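Long-range contacts in SAM-dependent methyltransferase (Geobacter sulfurreducens, PDB 5BP7), which probably acts as a methyltransferase using S-adenosylmethionine, and is caught here with the spent cofactor S-adenosyl-L-homocysteine bound: residues G162-R167 with L261-F266; M73-A78 with D109-I114; P59-L64 with A127-C132. All coordinates share one frame; numbering follows the deposited sequence.

Contact 1. Residues G162-R167 with L261-F266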
loop_
_atom_site.group_PDB
_atom_site.type_symbol
_atom_site.label_atom_id
_atom_site.label_comp_id
_atom_site.label_asym_id
_atom_site.label_seq_id
_atom_site.Cartn_x
_atom_site.Cartn_y
_atom_site.Cartn_z
ATOM N N GLY A 162 5.057 -4.378 -0.516
ATOM C CA GLY A 162 3.672 -4.784 -0.279
ATOM C C GLY A 162 3.050 -5.184 -1.590
ATOM O O GLY A 162 3.085 -4.408 -2.548
ATOM N N GLU A 163 2.524 -6.416 -1.660
ATOM C CA GLU A 163 2.178 -7.031 -2.943
ATOM C C GLU A 163 1.117 -8.089 -2.739
ATOM O O GLU A 163 1.156 -8.809 -1.746
ATOM C CB GLU A 163 3.428 -7.671 -3.581
ATOM C CG GLU A 163 3.266 -8.387 -4.924
ATOM C CD GLU A 163 3.071 -7.471 -6.136
ATOM O OE1 GLU A 163 3.130 -6.224 -5.998
ATOM O OE2 GLU A 163 2.834 -8.013 -7.242
ATOM N N PRO A 164 0.190 -8.210 -3.707
ATOM C CA PRO A 164 -0.733 -9.313 -3.628
ATOM C C PRO A 164 -0.092 -10.654 -3.999
ATOM O O PRO A 164 0.935 -10.699 -4.665
ATOM C CB PRO A 164 -1.829 -8.934 -4.635
ATOM C CG PRO A 164 -1.556 -7.564 -5.109
ATOM C CD PRO A 164 -0.096 -7.355 -4.883
ATOM N N TYR A 165 -0.723 -11.742 -3.583
ATOM C CA TYR A 165 -0.340 -13.088 -4.027
ATOM C C TYR A 165 -1.607 -13.922 -4.105
ATOM O O TYR A 165 -2.635 -13.529 -3.513
ATOM C CB TYR A 165 0.691 -13.698 -3.082
ATOM C CG TYR A 165 0.189 -13.942 -1.697
ATOM C CD1 TYR A 165 0.245 -12.939 -0.732
ATOM C CD2 TYR A 165 -0.338 -15.159 -1.344
ATOM C CE1 TYR A 165 -0.215 -13.151 0.551
ATOM C CE2 TYR A 165 -0.823 -15.371 -0.070
ATOM C CZ TYR A 165 -0.743 -14.371 0.875
ATOM O OH TYR A 165 -1.194 -14.606 2.141
ATOM N N TRP A 166 -1.554 -15.036 -4.852
ATOM C CA TRP A 166 -2.689 -15.950 -4.929
ATOM C C TRP A 166 -2.755 -16.765 -3.649
ATOM O O TRP A 166 -1.893 -17.564 -3.343
ATOM C CB TRP A 166 -2.657 -16.878 -6.165
ATOM C CG TRP A 166 -2.784 -16.166 -7.488
ATOM C CD1 TRP A 166 -1.882 -16.180 -8.493
ATOM C CD2 TRP A 166 -3.864 -15.314 -7.933
ATOM N NE1 TRP A 166 -2.300 -15.385 -9.539
ATOM C CE2 TRP A 166 -3.517 -14.843 -9.224
ATOM C CE3 TRP A 166 -5.081 -14.898 -7.367
ATOM C CZ2 TRP A 166 -4.336 -13.967 -9.958
ATOM C CZ3 TRP A 166 -5.899 -14.038 -8.096
ATOM C CH2 TRP A 166 -5.525 -13.588 -9.380
ATOM N N ARG A 167 -3.808 -16.519 -2.903
ATOM C CA ARG A 167 -4.168 -17.288 -1.728
ATOM C C ARG A 167 -4.616 -18.705 -2.153
ATOM O O ARG A 167 -4.285 -19.693 -1.522
ATOM C CB ARG A 167 -5.321 -16.559 -1.053
ATOM C CG ARG A 167 -5.637 -17.007 0.331
ATOM C CD ARG A 167 -6.761 -16.171 0.886
ATOM N NE ARG A 167 -7.207 -16.808 2.103
ATOM C CZ ARG A 167 -8.193 -17.698 2.200
ATOM N NH1 ARG A 167 -8.927 -18.080 1.146
ATOM N NH2 ARG A 167 -8.477 -18.192 3.391
ATOM N N LEU A 261 -7.483 -13.944 -3.345
ATOM C CA LEU A 261 -6.388 -12.992 -3.323
ATOM C C LEU A 261 -5.833 -12.761 -1.920
ATOM O O LEU A 261 -6.542 -12.318 -1.012
ATOM C CB LEU A 261 -6.826 -11.669 -3.976
ATOM C CG LEU A 261 -5.721 -10.754 -4.514
ATOM C CD1 LEU A 261 -4.781 -11.438 -5.489
ATOM C CD2 LEU A 261 -6.353 -9.523 -5.175
ATOM N N GLY A 262 -4.564 -13.082 -1.758
ATOM C CA GLY A 262 -3.807 -12.719 -0.558
ATOM C C GLY A 262 -3.101 -11.370 -0.741
ATOM O O GLY A 262 -3.041 -10.818 -1.846
ATOM N N TRP A 263 -2.563 -10.840 0.357
ATOM C CA TRP A 263 -1.733 -9.646 0.307
ATOM C C TRP A 263 -0.761 -9.644 1.466
ATOM O O TRP A 263 -1.089 -10.096 2.566
ATOM C CB TRP A 263 -2.604 -8.393 0.339
ATOM C CG TRP A 263 -1.901 -7.124 -0.031
ATOM C CD1 TRP A 263 -1.809 -6.579 -1.276
ATOM C CD2 TRP A 263 -1.231 -6.234 0.844
ATOM N NE1 TRP A 263 -1.110 -5.406 -1.230
ATOM C CE2 TRP A 263 -0.747 -5.166 0.064
ATOM C CE3 TRP A 263 -0.995 -6.229 2.209
ATOM C CZ2 TRP A 263 -0.033 -4.100 0.599
ATOM C CZ3 TRP A 263 -0.272 -5.162 2.749
ATOM C CH2 TRP A 263 0.190 -4.113 1.943
ATOM N N GLY A 264 0.434 -9.131 1.241
ATOM C CA GLY A 264 1.403 -9.031 2.322
ATOM C C GLY A 264 2.472 -7.996 2.133
ATOM O O GLY A 264 2.689 -7.495 1.033
ATOM N N VAL A 265 3.150 -7.706 3.237
ATOM C CA VAL A 265 4.336 -6.871 3.252
ATOM C C VAL A 265 5.524 -7.778 3.593
ATOM O O VAL A 265 5.522 -8.487 4.597
ATOM C CB VAL A 265 4.239 -5.696 4.239
ATOM C CG1 VAL A 265 5.390 -4.733 4.036
ATOM C CG2 VAL A 265 2.944 -4.942 4.039
ATOM N N PHE A 266 6.549 -7.685 2.763
ATOM C CA PHE A 266 7.718 -8.555 2.807
ATOM C C PHE A 266 8.947 -7.691 3.034
ATOM O O PHE A 266 9.173 -6.717 2.309
ATOM C CB PHE A 266 7.843 -9.321 1.486
ATOM C CG PHE A 266 6.644 -10.144 1.177
ATOM C CD1 PHE A 266 6.513 -11.419 1.705
ATOM C CD2 PHE A 266 5.601 -9.616 0.427
ATOM C CE1 PHE A 266 5.376 -12.165 1.476
ATOM C CE2 PHE A 266 4.465 -10.352 0.186
ATOM C CZ PHE A 266 4.344 -11.631 0.713
HETATM O O HOH W 1 -3.127 -12.838 2.618
#
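Gly262 lies against the flat side of the Tyr165 ring in a CH-pi contact, its CA 3.8 Å from the ring centroid. With no side chain at Gly262, the phenol can settle directly on the neighbouring backbone. It is brought there by a Tyr165 chi1 of 65°, which sets CG between the backbone N and the carbonyl carbon. Beyond the ring, a water joins Tyr165 OH, 2.7 Å away, to Trp263 N, whose N-H it accepts at 3.1 Å. The other face of the sheet carries Pro164 and Trp263. With CG anti to the backbone N (chi1 -166°), the Trp263 indole spreads over the Glu163 peptide, and its CD1 touches Pro164 CG at 4.0 Å; the same side chain also packs on Asn41, which binds S-adenosyl-L-homocysteine. Leu261 CD1 reaches both Pro164 CB (4.0 Å) and Trp166 CZ3 (3.8 Å). Reciprocal backbone bonds tie Glu163 to Gly264 and Tyr165 to Gly262, although Tyr165 N meets Gly262 O from above the carbonyl plane. This is the antiparallel pairing of strands 157-166 and 261-270, the reversed seventh strand that marks the Rossmann-like fold of class I methyltransferases.

Contact 2. Residues M73-A78 with D109-I114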
loop_
_atom_site.group_PDB
_atom_site.type_symbol
_atom_site.label_atom_id
_atom_site.label_comp_id
_atom_site.label_asym_id
_atom_site.label_seq_id
_atom_site.Cartn_x
_atom_site.Cartn_y
_atom_site.Cartn_z
HETATM N N MSE A 73 1.624 4.811 7.892
HETATM C CA MSE A 73 2.815 4.048 8.254
HETATM C C MSE A 73 3.869 4.945 8.828
HETATM O O MSE A 73 4.367 4.701 9.934
HETATM C CB MSE A 73 3.344 3.286 7.046
HETATM C CG MSE A 73 4.402 2.260 7.452
HETATM SE SE MSE A 73 4.983 1.278 5.833
HETATM C CE MSE A 73 6.282 2.595 5.193
ATOM N N LEU A 74 4.213 6.008 8.095
ATOM C CA LEU A 74 5.248 6.940 8.549
ATOM C C LEU A 74 4.853 7.635 9.849
ATOM O O LEU A 74 5.669 7.739 10.771
ATOM C CB LEU A 74 5.588 7.976 7.459
ATOM C CG LEU A 74 6.430 7.457 6.286
ATOM C CD1 LEU A 74 6.631 8.549 5.243
ATOM C CD2 LEU A 74 7.791 6.981 6.756
ATOM N N CYS A 75 3.611 8.101 9.919
ATOM C CA CYS A 75 3.170 8.852 11.080
ATOM C C CYS A 75 3.149 8.007 12.337
ATOM O O CYS A 75 3.694 8.408 13.368
ATOM C CB CYS A 75 1.789 9.467 10.854
ATOM S SG CYS A 75 1.781 10.856 9.697
ATOM N N THR A 76 2.516 6.839 12.263
ATOM C CA THR A 76 2.386 5.981 13.448
ATOM C C THR A 76 3.767 5.429 13.917
ATOM O O THR A 76 4.033 5.322 15.115
ATOM C CB THR A 76 1.421 4.811 13.225
ATOM O OG1 THR A 76 1.850 4.024 12.099
ATOM C CG2 THR A 76 -0.008 5.302 13.026
ATOM N N TRP A 77 4.635 5.126 12.970
ATOM C CA TRP A 77 5.979 4.650 13.312
ATOM C C TRP A 77 6.883 5.795 13.841
ATOM O O TRP A 77 7.754 5.559 14.698
ATOM C CB TRP A 77 6.632 3.940 12.111
ATOM C CG TRP A 77 5.991 2.637 11.710
ATOM C CD1 TRP A 77 4.871 2.059 12.244
ATOM C CD2 TRP A 77 6.392 1.789 10.623
ATOM N NE1 TRP A 77 4.569 0.904 11.573
ATOM C CE2 TRP A 77 5.484 0.716 10.572
ATOM C CE3 TRP A 77 7.433 1.843 9.678
ATOM C CZ2 TRP A 77 5.596 -0.316 9.637
ATOM C CZ3 TRP A 77 7.544 0.815 8.742
ATOM C CH2 TRP A 77 6.626 -0.246 8.725
ATOM N N ALA A 78 6.688 7.016 13.340
ATOM C CA ALA A 78 7.356 8.188 13.937
ATOM C C ALA A 78 6.943 8.365 15.395
ATOM O O ALA A 78 7.803 8.573 16.267
ATOM C CB ALA A 78 7.084 9.447 13.143
ATOM N N ASP A 109 7.498 17.422 12.592
ATOM C CA ASP A 109 8.942 17.678 12.460
ATOM C C ASP A 109 9.781 16.427 12.173
ATOM O O ASP A 109 10.965 16.536 11.917
ATOM C CB ASP A 109 9.503 18.436 13.687
ATOM C CG ASP A 109 9.318 17.682 15.015
ATOM O OD1 ASP A 109 8.502 16.726 15.121
ATOM O OD2 ASP A 109 9.966 18.103 15.995
ATOM N N ARG A 110 9.178 15.245 12.233
ATOM C CA ARG A 110 9.891 13.990 11.999
ATOM C C ARG A 110 9.662 13.396 10.616
ATOM O O ARG A 110 10.563 12.780 10.043
ATOM C CB ARG A 110 9.502 12.985 13.083
ATOM C CG ARG A 110 9.993 13.404 14.449
ATOM C CD ARG A 110 9.870 12.277 15.444
ATOM N NE ARG A 110 11.053 11.412 15.351
ATOM C CZ ARG A 110 12.276 11.788 15.751
ATOM N NH1 ARG A 110 12.493 12.994 16.274
ATOM N NH2 ARG A 110 13.298 10.959 15.622
ATOM N N VAL A 111 8.456 13.554 10.082
ATOM C CA VAL A 111 8.132 12.989 8.765
ATOM C C VAL A 111 7.595 14.065 7.817
ATOM O O VAL A 111 6.840 14.932 8.216
ATOM C CB VAL A 111 7.146 11.795 8.844
ATOM C CG1 VAL A 111 7.798 10.610 9.529
ATOM C CG2 VAL A 111 5.833 12.187 9.541
ATOM N N THR A 112 8.036 13.996 6.571
ATOM C CA THR A 112 7.700 14.955 5.531
ATOM C C THR A 112 6.925 14.250 4.433
ATOM O O THR A 112 7.238 13.112 4.083
ATOM C CB THR A 112 8.979 15.544 4.902
ATOM O OG1 THR A 112 9.705 16.232 5.915
ATOM C CG2 THR A 112 8.670 16.537 3.792
ATOM N N PHE A 113 5.976 14.963 3.839
ATOM C CA PHE A 113 5.169 14.406 2.760
ATOM C C PHE A 113 5.206 15.292 1.528
ATOM O O PHE A 113 4.951 16.486 1.612
ATOM C CB PHE A 113 3.745 14.166 3.241
ATOM C CG PHE A 113 3.669 13.161 4.346
ATOM C CD1 PHE A 113 3.809 11.803 4.073
ATOM C CD2 PHE A 113 3.513 13.566 5.664
ATOM C CE1 PHE A 113 3.781 10.863 5.093
ATOM C CE2 PHE A 113 3.488 12.625 6.690
ATOM C CZ PHE A 113 3.606 11.270 6.401
ATOM N N ILE A 114 5.536 14.691 0.390
ATOM C CA ILE A 114 5.668 15.407 -0.860
ATOM C C ILE A 114 4.593 14.904 -1.793
ATOM O O ILE A 114 4.465 13.699 -1.996
ATOM C CB ILE A 114 7.044 15.154 -1.518
ATOM C CG1 ILE A 114 8.153 15.700 -0.628
ATOM C CG2 ILE A 114 7.138 15.829 -2.894
ATOM C CD1 ILE A 114 9.510 15.127 -0.974
#
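Leu74 and Val111 bring helix 72-81 onto strand 111-115, one of the helix-on-sheet layers of the Rossmann-like methyltransferase fold. The helix segment and the strand run nearly antiparallel, their axes 9.1 Å apart, and the filling between them is largely apolar. Leu74 can be followed outward. Its CB stands 4.0 Å from Val111 CG1 and also faces Phe113 CZ. With chi1 at -75°, CG lies anti to the carbonyl carbon and carries the branch on past Phe113. At the tip, CD1 meets Phe113 CE1 at 3.7 Å, the two side chains sliding past each other in opposite directions; the leucine also touches Asp65 of strand 62-66. Phe113 is also approached by Cys75, whose SG comes 3.8 Å from CZ. This sulfur-aromatic contact is oblique, with SG 72° off the ring normal. Phe113 touches Ala98 of helix 92-104 as well, a helix that supplies Ala102 to Val111 and Cys75. One turn along helix 72-81, Ala78 faces the start of the strand segment, next to Arg110, whose guanidinium is held by the carbonyls of Gly82 and Ile83. Val111 CG1 closes the row, 3.9 Å from Ala78 CB and 3.8 Å from Leu74 O, the oxygen that also accepts the helical bond from Ala78 N.

Contact 3. Residues P59-L64 with A127-C132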
loop_
_atom_site.group_PDB
_atom_site.type_symbol
_atom_site.label_atom_id
_atom_site.label_comp_id
_atom_site.label_asym_id
_atom_site.label_seq_id
_atom_site.Cartn_x
_atom_site.Cartn_y
_atom_site.Cartn_z
ATOM N N PRO A 59 15.428 4.507 17.145
ATOM C CA PRO A 59 15.068 5.910 16.935
ATOM C C PRO A 59 16.019 6.618 15.977
ATOM O O PRO A 59 17.219 6.346 15.960
ATOM C CB PRO A 59 15.166 6.529 18.335
ATOM C CG PRO A 59 15.093 5.389 19.285
ATOM C CD PRO A 59 15.704 4.217 18.576
ATOM N N GLY A 60 15.453 7.462 15.132
ATOM C CA GLY A 60 16.223 8.200 14.158
ATOM C C GLY A 60 16.471 7.447 12.853
ATOM O O GLY A 60 17.080 7.991 11.969
ATOM N N THR A 61 16.015 6.200 12.722
ATOM C CA THR A 61 16.141 5.445 11.460
ATOM C C THR A 61 15.333 6.215 10.426
ATOM O O THR A 61 14.237 6.649 10.720
ATOM C CB THR A 61 15.550 4.018 11.580
ATOM O OG1 THR A 61 16.323 3.251 12.497
ATOM C CG2 THR A 61 15.510 3.310 10.245
ATOM N N ARG A 62 15.893 6.362 9.237
ATOM C CA ARG A 62 15.223 7.062 8.161
ATOM C C ARG A 62 14.392 6.063 7.331
ATOM O O ARG A 62 14.913 5.030 6.873
ATOM C CB ARG A 62 16.247 7.790 7.262
ATOM C CG ARG A 62 15.605 8.420 6.033
ATOM C CD ARG A 62 16.498 9.318 5.213
ATOM N NE ARG A 62 16.043 9.456 3.831
ATOM C CZ ARG A 62 15.045 10.237 3.404
ATOM N NH1 ARG A 62 14.305 10.993 4.235
ATOM N NH2 ARG A 62 14.773 10.260 2.107
ATOM N N VAL A 63 13.132 6.407 7.099
ATOM C CA VAL A 63 12.241 5.607 6.268
ATOM C C VAL A 63 11.804 6.391 5.015
ATOM O O VAL A 63 11.234 7.479 5.130
ATOM C CB VAL A 63 10.957 5.180 7.054
ATOM C CG1 VAL A 63 10.038 4.318 6.179
ATOM C CG2 VAL A 63 11.312 4.427 8.322
ATOM N N LEU A 64 12.083 5.854 3.832
ATOM C CA LEU A 64 11.551 6.379 2.577
ATOM C C LEU A 64 10.377 5.512 2.174
ATOM O O LEU A 64 10.504 4.272 2.094
ATOM C CB LEU A 64 12.599 6.356 1.439
ATOM C CG LEU A 64 12.116 6.756 0.025
ATOM C CD1 LEU A 64 11.753 8.216 -0.011
ATOM C CD2 LEU A 64 13.184 6.473 -1.024
ATOM N N ALA A 127 18.142 5.588 2.976
ATOM C CA ALA A 127 17.207 5.194 4.026
ATOM C C ALA A 127 17.555 3.828 4.609
ATOM O O ALA A 127 17.952 2.926 3.877
ATOM C CB ALA A 127 15.800 5.179 3.470
ATOM N N GLY A 128 17.411 3.699 5.925
ATOM C CA GLY A 128 17.493 2.406 6.611
ATOM C C GLY A 128 16.315 1.479 6.298
ATOM O O GLY A 128 16.459 0.265 6.352
ATOM N N VAL A 129 15.173 2.065 5.941
ATOM C CA VAL A 129 14.050 1.328 5.372
ATOM C C VAL A 129 13.578 2.035 4.102
ATOM O O VAL A 129 13.270 3.233 4.151
ATOM C CB VAL A 129 12.884 1.246 6.365
ATOM C CG1 VAL A 129 11.704 0.527 5.752
ATOM C CG2 VAL A 129 13.329 0.537 7.635
ATOM N N ALA A 130 13.568 1.319 2.971
ATOM C CA ALA A 130 13.082 1.848 1.704
ATOM C C ALA A 130 11.869 1.028 1.306
ATOM O O ALA A 130 11.990 -0.182 1.020
ATOM C CB ALA A 130 14.146 1.750 0.635
ATOM N N ALA A 131 10.712 1.680 1.240
ATOM C CA ALA A 131 9.439 0.997 1.162
ATOM C C ALA A 131 8.578 1.363 -0.040
ATOM O O ALA A 131 8.508 2.508 -0.436
ATOM C CB ALA A 131 8.660 1.265 2.422
ATOM N N CYS A 132 7.902 0.360 -0.596
ATOM C CA CYS A 132 6.800 0.570 -1.538
ATOM C C CYS A 132 5.724 -0.457 -1.211
ATOM O O CYS A 132 5.814 -1.647 -1.594
ATOM C CB CYS A 132 7.263 0.440 -2.979
ATOM S SG CYS A 132 5.917 0.693 -4.163
#
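Ala127 CB approaches the flat guanidinium of Arg62 obliquely, 4.3 Å from its NE. That group is fixed by hydrogen bonds from NE to Asp125 O and from NH1 to Thr86 OG1, with a weak one from NH2 to Ser123 OG. An extended chain, starting with CG anti to the backbone N (chi1 174°), carries it there and lays CG 4.1 Å from Ala127 CB. The peptide planes supply the other flat groups: Val129 N enters the carbonyl plane of Arg62 O at 3.1 Å, with an N-H...O angle of 165°. Leu64 then bonds both ways, its N giving to Val129 O and its O accepting from Ala131 N at 2.7 Å. On one face of the sheet Val63 and Val129 stand side by side and point the same way, with Val63 CG2 4.1 Å from Val129 CB. Leu64 points to the other face, where its CB meets Ala127 CB at 4.0 Å. Such parallel pairing belongs to the centre of a Rossmann-like sheet. Strands 62-66 and 127-133 lie between strands 84-89 and 157-166, with helix 72-81 packed on Val63 and Ala131 and helix 142-150 on Ala130 and Cys132.

One mixed sheet connects the three contacts. Contact 3 pairs two of its inner strands, and contact 1 continues from there: Gly162 N lies 3.0 Å from Cys132 O, a probable hydrogen bond between strands 157-166 and 127-133. Contact 2 adds helix 72-81, packed toward edge strand 111-115, its centre about 10 Å from that of contact 3; the two meet where Leu74 CD2 packs on Val63 CG1 at 3.5 Å and CE of Met73, modelled as selenomethionine, on Ala131 CB at 3.9 Å. Contacts 1 and 2 do not touch. Measured from side chains, the bound S-adenosyl-L-homocysteine is about 6 Å from Trp263, 8 Å from Ala131 and 9 Å from Leu74, which puts contact 1 nearest.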